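Local coordinates for protein putative O-acetylhomoserine (Thiol)-lyase (Campylobacter jejuni, PDB 4OC9) that probably uses pyridoxal 5'-phosphate to make homocysteine from O-acetylhomoserine and sulfide, as a member of the trans-sulfuration enzyme family, at residues L307-T320 with F338-Y350. Sequence-based numbering, arbitrary orientation. Where two conformers were deposited one is given.
Sequences LNSHPDIKGVNYPT and FASGLLSFEAKDY
Asn-317 and Ser-344 face each other as a hydrogen-bonded pair where short strand 315-317 runs antiparallel to strand 342-346. Asn-317 N gives a nearly straight bond (171°) to Ser-344 O at 2.9 Å; the return bond is weak. On the same face of the sheet their small polar side chains meet: Asn-317 ND2 donates to Ser-344 OG at 3.2 Å, the hydroxyl lying 31° out of the amide plane. Glu-346 N to Gly-315 O (2.8 Å) extends the backbone pairing.

Tyr-318 supplies a further polar link. With CG anti to the backbone N (chi1 -168°), its ring reaches across to 338-350, the carbonyl oxygens of Ser-340 and Leu-342 at its edge, and Tyr-318 OH donates to Ser-340 O at 2.6 Å, in the carbonyl plane. A water donates to this buried OH and accepts from Ala-339 N. Ala-339, small enough to fit here, packs its CB against Tyr-318, Pro-319 and Thr-320.

Apolar contacts occupy the opposite face. Leu-307, near the C-terminal end of helix 276-309, sets CD2 over one face of the Phe-345 ring; Leu-307 CD1 lies toward the rim, 3.6 Å from Phe-345 CD2. Ile-313 CD1 meets that ring obliquely.

Ile-422 of helix 411-422 packs on Leu-307 and Ile-313, and Ile-402 and Leu-404 on Phe-345. Strand 315-317 edges the chain's smaller sheet, with 342-346 between it and 401-405, as in the C-terminal domain of this family.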
ATOM      1  N   LEU D 307      12.239 -37.736  -4.831  1.00 13.47           N
ATOM      2  CA  LEU D 307      13.414 -37.774  -4.004  1.00 13.93           C
ATOM      3  C   LEU D 307      13.586 -39.160  -3.355  1.00 15.99           C
ATOM      4  O   LEU D 307      14.698 -39.684  -3.253  1.00 15.49           O
ATOM      5  CB  LEU D 307      13.326 -36.721  -2.886  1.00 13.91           C
ATOM      6  CG  LEU D 307      13.367 -35.240  -3.301  1.00 15.29           C
ATOM      7  CD1 LEU D 307      13.039 -34.311  -2.161  1.00 15.16           C
ATOM      8  CD2 LEU D 307      14.723 -34.905  -3.904  1.00 14.88           C
ATOM      9  N   ASN D 308      12.473 -39.723  -2.904  1.00 15.54           N
ATOM     10  CA  ASN D 308      12.489 -40.989  -2.228  1.00 17.56           C
ATOM     11  C   ASN D 308      13.003 -42.164  -3.057  1.00 19.74           C
ATOM     12  O   ASN D 308      13.400 -43.172  -2.515  1.00 18.85           O
ATOM     13  CB  ASN D 308      11.072 -41.343  -1.794  1.00 17.30           C
ATOM     14  CG  ASN D 308      11.035 -42.566  -0.885  1.00 15.98           C
ATOM     15  OD1 ASN D 308      11.688 -42.609   0.161  1.00 14.40           O
ATOM     16  ND2 ASN D 308      10.175 -43.501  -1.222  1.00 15.91           N
ATOM     17  N   SER D 309      12.955 -42.031  -4.382  0.50 20.43           N
ATOM     18  CA  SER D 309      13.414 -43.085  -5.276  0.50 19.07           C
ATOM     19  C   SER D 309      14.741 -42.800  -5.930  0.50 18.94           C
ATOM     20  O   SER D 309      15.268 -43.650  -6.634  0.50 19.88           O
ATOM     21  CB  SER D 309      12.418 -43.242  -6.425  0.50 19.64           C
ATOM     22  OG  SER D 309      11.131 -43.555  -5.945  0.50 19.17           O
ATOM     23  N   HIS D 310      15.276 -41.604  -5.737  1.00 18.97           N
ATOM     24  CA  HIS D 310      16.535 -41.256  -6.369  1.00 18.53           C
ATOM     25  C   HIS D 310      17.719 -41.833  -5.569  1.00 18.82           C
ATOM     26  O   HIS D 310      17.774 -41.667  -4.361  1.00 19.48           O
ATOM     27  CB  HIS D 310      16.642 -39.761  -6.493  1.00 17.55           C
ATOM     28  CG  HIS D 310      17.667 -39.323  -7.482  1.00 17.37           C
ATOM     29  ND1 HIS D 310      18.995 -39.172  -7.165  1.00 17.86           N
ATOM     30  CD2 HIS D 310      17.549 -38.983  -8.783  1.00 17.00           C
ATOM     31  CE1 HIS D 310      19.657 -38.772  -8.234  1.00 17.75           C
ATOM     32  NE2 HIS D 310      18.800 -38.651  -9.230  1.00 17.75           N
ATOM     33  N   PRO D 311      18.668 -42.498  -6.246  1.00 19.11           N
ATOM     34  CA  PRO D 311      19.831 -43.117  -5.602  1.00 19.15           C
ATOM     35  C   PRO D 311      20.784 -42.192  -4.870  1.00 18.38           C
ATOM     36  O   PRO D 311      21.422 -42.611  -3.922  1.00 17.23           O
ATOM     37  CB  PRO D 311      20.553 -43.837  -6.743  1.00 20.46           C
ATOM     38  CG  PRO D 311      19.913 -43.397  -7.997  1.00 22.31           C
ATOM     39  CD  PRO D 311      18.573 -42.827  -7.676  1.00 21.71           C
ATOM     40  N   ASP D 312      20.886 -40.941  -5.284  1.00 20.16           N
ATOM     41  CA  ASP D 312      21.776 -39.979  -4.593  1.00 21.15           C
ATOM     42  C   ASP D 312      21.143 -39.322  -3.337  1.00 20.07           C
ATOM     43  O   ASP D 312      21.780 -38.473  -2.708  1.00 22.85           O
ATOM     44  CB  ASP D 312      22.257 -38.898  -5.580  1.00 22.33           C
ATOM     45  CG  ASP D 312      23.143 -39.459  -6.691  1.00 23.48           C
ATOM     46  OD1 ASP D 312      23.875 -40.443  -6.431  1.00 22.51           O
ATOM     47  OD2 ASP D 312      23.126 -38.910  -7.812  1.00 21.52           O
ATOM     48  N   ILE D 313      19.932 -39.739  -2.947  1.00 17.87           N
ATOM     49  CA  ILE D 313      19.239 -39.186  -1.783  1.00 17.26           C
ATOM     50  C   ILE D 313      19.165 -40.243  -0.701  1.00 19.41           C
ATOM     51  O   ILE D 313      18.697 -41.336  -0.934  1.00 17.25           O
ATOM     52  CB  ILE D 313      17.834 -38.687  -2.151  1.00 15.76           C
ATOM     53  CG1 ILE D 313      17.918 -37.677  -3.292  1.00 14.40           C
ATOM     54  CG2 ILE D 313      17.135 -38.069  -0.941  1.00 15.10           C
ATOM     55  CD1 ILE D 313      18.788 -36.461  -3.011  1.00 13.65           C
ATOM     56  N   LYS D 314      19.583 -39.894   0.510  1.00 25.40           N
ATOM     57  CA  LYS D 314      19.611 -40.866   1.614  1.00 30.99           C
ATOM     58  C   LYS D 314      18.450 -40.934   2.583  1.00 30.84           C
ATOM     59  O   LYS D 314      18.486 -41.740   3.504  1.00 40.17           O
ATOM     60  CB  LYS D 314      20.903 -40.697   2.426  1.00 36.36           C
ATOM     61  CG  LYS D 314      22.162 -40.808   1.575  1.00 48.57           C
ATOM     62  CD  LYS D 314      22.237 -42.111   0.778  1.00 59.64           C
ATOM     63  CE  LYS D 314      23.496 -42.214  -0.097  1.00 72.64           C
ATOM     64  NZ  LYS D 314      24.773 -42.263   0.674  1.00 76.58           N
ATOM     65  N   GLY D 315      17.427 -40.124   2.406  1.00 26.56           N
ATOM     66  CA  GLY D 315      16.298 -40.185   3.335  1.00 22.34           C
ATOM     67  C   GLY D 315      15.398 -39.001   3.058  1.00 22.34           C
ATOM     68  O   GLY D 315      15.886 -37.913   2.772  1.00 19.07           O
ATOM     69  N   VAL D 316      14.093 -39.218   3.150  1.00 17.21           N
ATOM     70  CA  VAL D 316      13.128 -38.194   2.908  1.00 15.53           C
ATOM     71  C   VAL D 316      12.120 -38.114   4.018  1.00 14.00           C
ATOM     72  O   VAL D 316      11.538 -39.104   4.395  1.00 13.77           O
ATOM     73  CB  VAL D 316      12.337 -38.442   1.596  1.00 16.21           C
ATOM     74  CG1 VAL D 316      11.293 -37.340   1.369  1.00 16.36           C
ATOM     75  CG2 VAL D 316      13.283 -38.497   0.400  1.00 17.66           C
ATOM     76  N   ASN D 317      11.837 -36.898   4.465  1.00 15.11           N
ATOM     77  CA  ASN D 317      10.852 -36.668   5.530  1.00 15.58           C
ATOM     78  C   ASN D 317       9.602 -36.004   5.034  1.00 14.73           C
ATOM     79  O   ASN D 317       9.607 -34.784   4.800  1.00 19.59           O
ATOM     80  CB  ASN D 317      11.336 -35.748   6.591  1.00 16.99           C
ATOM     81  CG  ASN D 317      12.240 -36.376   7.568  1.00 19.47           C
ATOM     82  OD1 ASN D 317      12.291 -37.596   7.742  1.00 25.02           O
ATOM     83  ND2 ASN D 317      12.857 -35.530   8.337  1.00 21.95           N
ATOM     84  N   TYR D 318       8.551 -36.776   4.825  1.00 12.98           N
ATOM     85  CA  TYR D 318       7.273 -36.215   4.365  1.00 13.09           C
ATOM     86  C   TYR D 318       6.206 -37.239   4.798  1.00 13.98           C
ATOM     87  O   TYR D 318       6.315 -38.409   4.524  1.00 13.90           O
ATOM     88  CB  TYR D 318       7.286 -35.855   2.871  1.00 11.75           C
ATOM     89  CG  TYR D 318       6.114 -35.041   2.445  1.00 10.51           C
ATOM     90  CD1 TYR D 318       6.045 -33.691   2.737  1.00  9.69           C
ATOM     91  CD2 TYR D 318       5.102 -35.593   1.694  1.00 10.63           C
ATOM     92  CE1 TYR D 318       4.972 -32.929   2.339  1.00  8.93           C
ATOM     93  CE2 TYR D 318       4.013 -34.840   1.291  1.00  9.99           C
ATOM     94  CZ  TYR D 318       3.955 -33.497   1.622  1.00  9.47           C
ATOM     95  OH  TYR D 318       2.848 -32.756   1.201  1.00  8.38           O
ATOM     96  N   PRO D 319       5.166 -36.784   5.482  1.00 16.79           N
ATOM     97  CA  PRO D 319       4.134 -37.663   6.021  1.00 15.77           C
ATOM     98  C   PRO D 319       3.331 -38.560   5.091  1.00 15.01           C
ATOM     99  O   PRO D 319       2.811 -39.554   5.553  1.00 13.44           O
ATOM    100  CB  PRO D 319       3.188 -36.678   6.741  1.00 17.24           C
ATOM    101  CG  PRO D 319       3.920 -35.386   6.818  1.00 17.16           C
ATOM    102  CD  PRO D 319       4.765 -35.367   5.589  1.00 16.62           C
ATOM    103  N   THR D 320       3.236 -38.234   3.805  1.00 15.05           N
ATOM    104  CA  THR D 320       2.484 -39.061   2.900  1.00 13.27           C
ATOM    105  C   THR D 320       3.254 -40.349   2.575  1.00 14.65           C
ATOM    106  O   THR D 320       2.663 -41.306   2.061  1.00 12.41           O
ATOM    107  CB  THR D 320       2.165 -38.348   1.583  1.00 13.69           C
ATOM    108  OG1 THR D 320       3.378 -38.078   0.872  1.00 13.38           O
ATOM    109  CG2 THR D 320       1.402 -37.103   1.822  1.00 13.97           C
ATOM    110  N   PHE D 338      -3.769 -34.296   2.498  1.00 15.90           N
ATOM    111  CA  PHE D 338      -2.782 -33.357   1.974  1.00 14.82           C
ATOM    112  C   PHE D 338      -1.925 -33.045   3.171  1.00 14.68           C
ATOM    113  O   PHE D 338      -2.436 -32.841   4.251  1.00 17.41           O
ATOM    114  CB  PHE D 338      -3.388 -32.083   1.386  1.00 14.73           C
ATOM    115  CG  PHE D 338      -4.213 -32.292   0.132  1.00 15.41           C
ATOM    116  CD1 PHE D 338      -3.611 -32.696  -1.043  1.00 14.69           C
ATOM    117  CD2 PHE D 338      -5.548 -31.910   0.092  1.00 15.87           C
ATOM    118  CE1 PHE D 338      -4.343 -32.872  -2.195  1.00 14.97           C
ATOM    119  CE2 PHE D 338      -6.284 -32.043  -1.066  1.00 15.71           C
ATOM    120  CZ  PHE D 338      -5.682 -32.530  -2.210  1.00 15.71           C
ATOM    121  N   ALA D 339      -0.619 -32.992   2.981  1.00 14.60           N
ATOM    122  CA  ALA D 339       0.310 -32.748   4.080  1.00 13.92           C
ATOM    123  C   ALA D 339       1.128 -31.451   4.026  1.00 14.00           C
ATOM    124  O   ALA D 339       2.194 -31.325   4.643  1.00 13.59           O
ATOM    125  CB  ALA D 339       1.243 -33.924   4.167  1.00 13.99           C
ATOM    126  N   SER D 340       0.639 -30.497   3.256  1.00 15.29           N
ATOM    127  CA  SER D 340       1.280 -29.174   3.088  1.00 15.09           C
ATOM    128  C   SER D 340       2.543 -29.209   2.215  1.00 14.38           C
ATOM    129  O   SER D 340       2.885 -30.235   1.643  1.00 18.36           O
ATOM    130  CB  SER D 340       1.510 -28.500   4.421  1.00 15.90           C
ATOM    131  OG  SER D 340       1.885 -27.154   4.219  1.00 17.69           O
ATOM    132  N   GLY D 341       3.222 -28.078   2.107  1.00 14.39           N
ATOM    133  CA  GLY D 341       4.403 -27.968   1.241  1.00 13.82           C
ATOM    134  C   GLY D 341       5.790 -27.966   1.784  1.00 14.09           C
ATOM    135  O   GLY D 341       6.721 -27.608   1.075  1.00 14.56           O
ATOM    136  N   LEU D 342       5.948 -28.351   3.040  1.00 14.34           N
ATOM    137  CA  LEU D 342       7.274 -28.384   3.622  1.00 14.92           C
ATOM    138  C   LEU D 342       7.785 -29.810   3.692  1.00 15.52           C
ATOM    139  O   LEU D 342       7.036 -30.733   4.011  1.00 15.12           O
ATOM    140  CB  LEU D 342       7.233 -27.875   5.044  1.00 16.76           C
ATOM    141  CG  LEU D 342       8.610 -27.652   5.650  1.00 18.17           C
ATOM    142  CD1 LEU D 342       9.268 -26.481   4.899  1.00 19.01           C
ATOM    143  CD2 LEU D 342       8.474 -27.301   7.105  1.00 19.12           C
ATOM    144  N   LEU D 343       9.042 -30.016   3.344  1.00 16.47           N
ATOM    145  CA  LEU D 343       9.604 -31.360   3.445  1.00 15.98           C
ATOM    146  C   LEU D 343      11.114 -31.216   3.626  1.00 17.62           C
ATOM    147  O   LEU D 343      11.656 -30.124   3.413  1.00 14.83           O
ATOM    148  CB  LEU D 343       9.309 -32.192   2.231  1.00 16.56           C
ATOM    149  CG  LEU D 343       9.962 -31.916   0.882  1.00 15.71           C
ATOM    150  CD1 LEU D 343      11.441 -32.247   0.916  1.00 14.93           C
ATOM    151  CD2 LEU D 343       9.349 -32.827  -0.163  1.00 15.06           C
ATOM    152  N   SER D 344      11.784 -32.284   4.065  1.00 16.67           N
ATOM    153  CA  SER D 344      13.219 -32.216   4.189  1.00 17.57           C
ATOM    154  C   SER D 344      13.773 -33.527   3.695  1.00 17.10           C
ATOM    155  O   SER D 344      13.059 -34.498   3.522  1.00 17.56           O
ATOM    156  CB  SER D 344      13.703 -31.933   5.602  1.00 18.34           C
ATOM    157  OG  SER D 344      13.426 -33.009   6.440  1.00 19.90           O
ATOM    158  N   PHE D 345      15.052 -33.525   3.348  1.00 19.49           N
ATOM    159  CA  PHE D 345      15.689 -34.750   2.881  1.00 18.55           C
ATOM    160  C   PHE D 345      17.177 -34.715   3.209  1.00 18.94           C
ATOM    161  O   PHE D 345      17.744 -33.649   3.454  1.00 18.63           O
ATOM    162  CB  PHE D 345      15.476 -35.005   1.366  1.00 16.99           C
ATOM    163  CG  PHE D 345      16.142 -34.020   0.456  1.00 15.88           C
ATOM    164  CD1 PHE D 345      17.436 -34.234   0.027  1.00 15.97           C
ATOM    165  CD2 PHE D 345      15.480 -32.898   0.024  1.00 14.35           C
ATOM    166  CE1 PHE D 345      18.049 -33.333  -0.824  1.00 16.26           C
ATOM    167  CE2 PHE D 345      16.086 -31.990  -0.812  1.00 14.28           C
ATOM    168  CZ  PHE D 345      17.368 -32.212  -1.249  1.00 15.40           C
ATOM    169  N   GLU D 346      17.786 -35.892   3.166  1.00 19.55           N
ATOM    170  CA  GLU D 346      19.195 -36.062   3.430  1.00 20.31           C
ATOM    171  C   GLU D 346      19.977 -36.225   2.142  1.00 20.92           C
ATOM    172  O   GLU D 346      19.647 -37.066   1.307  1.00 21.31           O
ATOM    173  CB  GLU D 346      19.432 -37.318   4.306  1.00 21.32           C
ATOM    174  CG  GLU D 346      18.738 -37.262   5.653  1.00 22.69           C
ATOM    175  CD  GLU D 346      19.257 -36.128   6.509  1.00 26.97           C
ATOM    176  OE1 GLU D 346      20.499 -35.985   6.584  1.00 31.89           O
ATOM    177  OE2 GLU D 346      18.439 -35.414   7.132  1.00 27.53           O
ATOM    178  N   ALA D 347      21.008 -35.405   1.973  1.00 21.59           N
ATOM    179  CA  ALA D 347      21.875 -35.487   0.804  1.00 21.18           C
ATOM    180  C   ALA D 347      22.935 -36.529   1.187  1.00 21.91           C
ATOM    181  O   ALA D 347      22.894 -37.059   2.284  1.00 17.27           O
ATOM    182  CB  ALA D 347      22.537 -34.162   0.538  1.00 22.37           C
ATOM    183  N   LYS D 348      23.859 -36.838   0.282  1.00 26.49           N
ATOM    184  CA  LYS D 348      24.917 -37.833   0.556  1.00 30.64           C
ATOM    185  C   LYS D 348      25.736 -37.399   1.756  1.00 34.05           C
ATOM    186  O   LYS D 348      26.002 -38.193   2.644  1.00 37.45           O
ATOM    187  CB  LYS D 348      25.815 -38.073  -0.671  1.00 32.68           C
ATOM    188  CG  LYS D 348      25.052 -38.699  -1.860  1.00 36.09           C
ATOM    189  CD  LYS D 348      25.886 -38.958  -3.117  1.00 34.26           C
ATOM    190  CE  LYS D 348      26.452 -37.689  -3.731  1.00 35.11           C
ATOM    191  NZ  LYS D 348      27.155 -37.933  -5.021  1.00 35.37           N
ATOM    192  N   ASP D 349      26.081 -36.112   1.779  1.00 35.55           N
ATOM    193  CA  ASP D 349      26.867 -35.506   2.851  1.00 29.12           C
ATOM    194  C   ASP D 349      26.812 -33.978   2.760  1.00 27.55           C
ATOM    195  O   ASP D 349      26.142 -33.411   1.884  1.00 24.44           O
ATOM    196  CB  ASP D 349      28.304 -36.009   2.757  1.00 29.42           C
ATOM    197  CG  ASP D 349      28.923 -35.728   1.416  1.00 30.48           C
ATOM    198  OD1 ASP D 349      28.438 -34.824   0.695  1.00 29.57           O
ATOM    199  OD2 ASP D 349      29.898 -36.429   1.070  1.00 31.17           O
ATOM    200  N   TYR D 350      27.502 -33.319   3.683  1.00 25.71           N
ATOM    201  CA  TYR D 350      27.557 -31.873   3.728  1.00 22.93           C
ATOM    202  C   TYR D 350      27.920 -31.247   2.378  1.00 22.35           C
ATOM    203  O   TYR D 350      27.229 -30.340   1.900  1.00 21.39           O
ATOM    204  CB  TYR D 350      28.513 -31.387   4.851  1.00 24.63           C
ATOM    205  CG  TYR D 350      28.685 -29.896   4.804  1.00 25.06           C
ATOM    206  CD1 TYR D 350      27.701 -29.059   5.297  1.00 26.22           C
ATOM    207  CD2 TYR D 350      29.793 -29.324   4.189  1.00 26.35           C
ATOM    208  CE1 TYR D 350      27.797 -27.684   5.171  1.00 29.28           C
ATOM    209  CE2 TYR D 350      29.922 -27.946   4.082  1.00 29.48           C
ATOM    210  CZ  TYR D 350      28.921 -27.124   4.573  1.00 30.97           C
ATOM    211  OH  TYR D 350      29.040 -25.748   4.460  1.00 30.53           O
TER
HETATM  212  O   HOH W   1      24.894 -37.126  -7.504  1.00 17.99           O
HETATM  213  O   HOH W   2       0.520 -34.055   0.507  1.00  4.06           O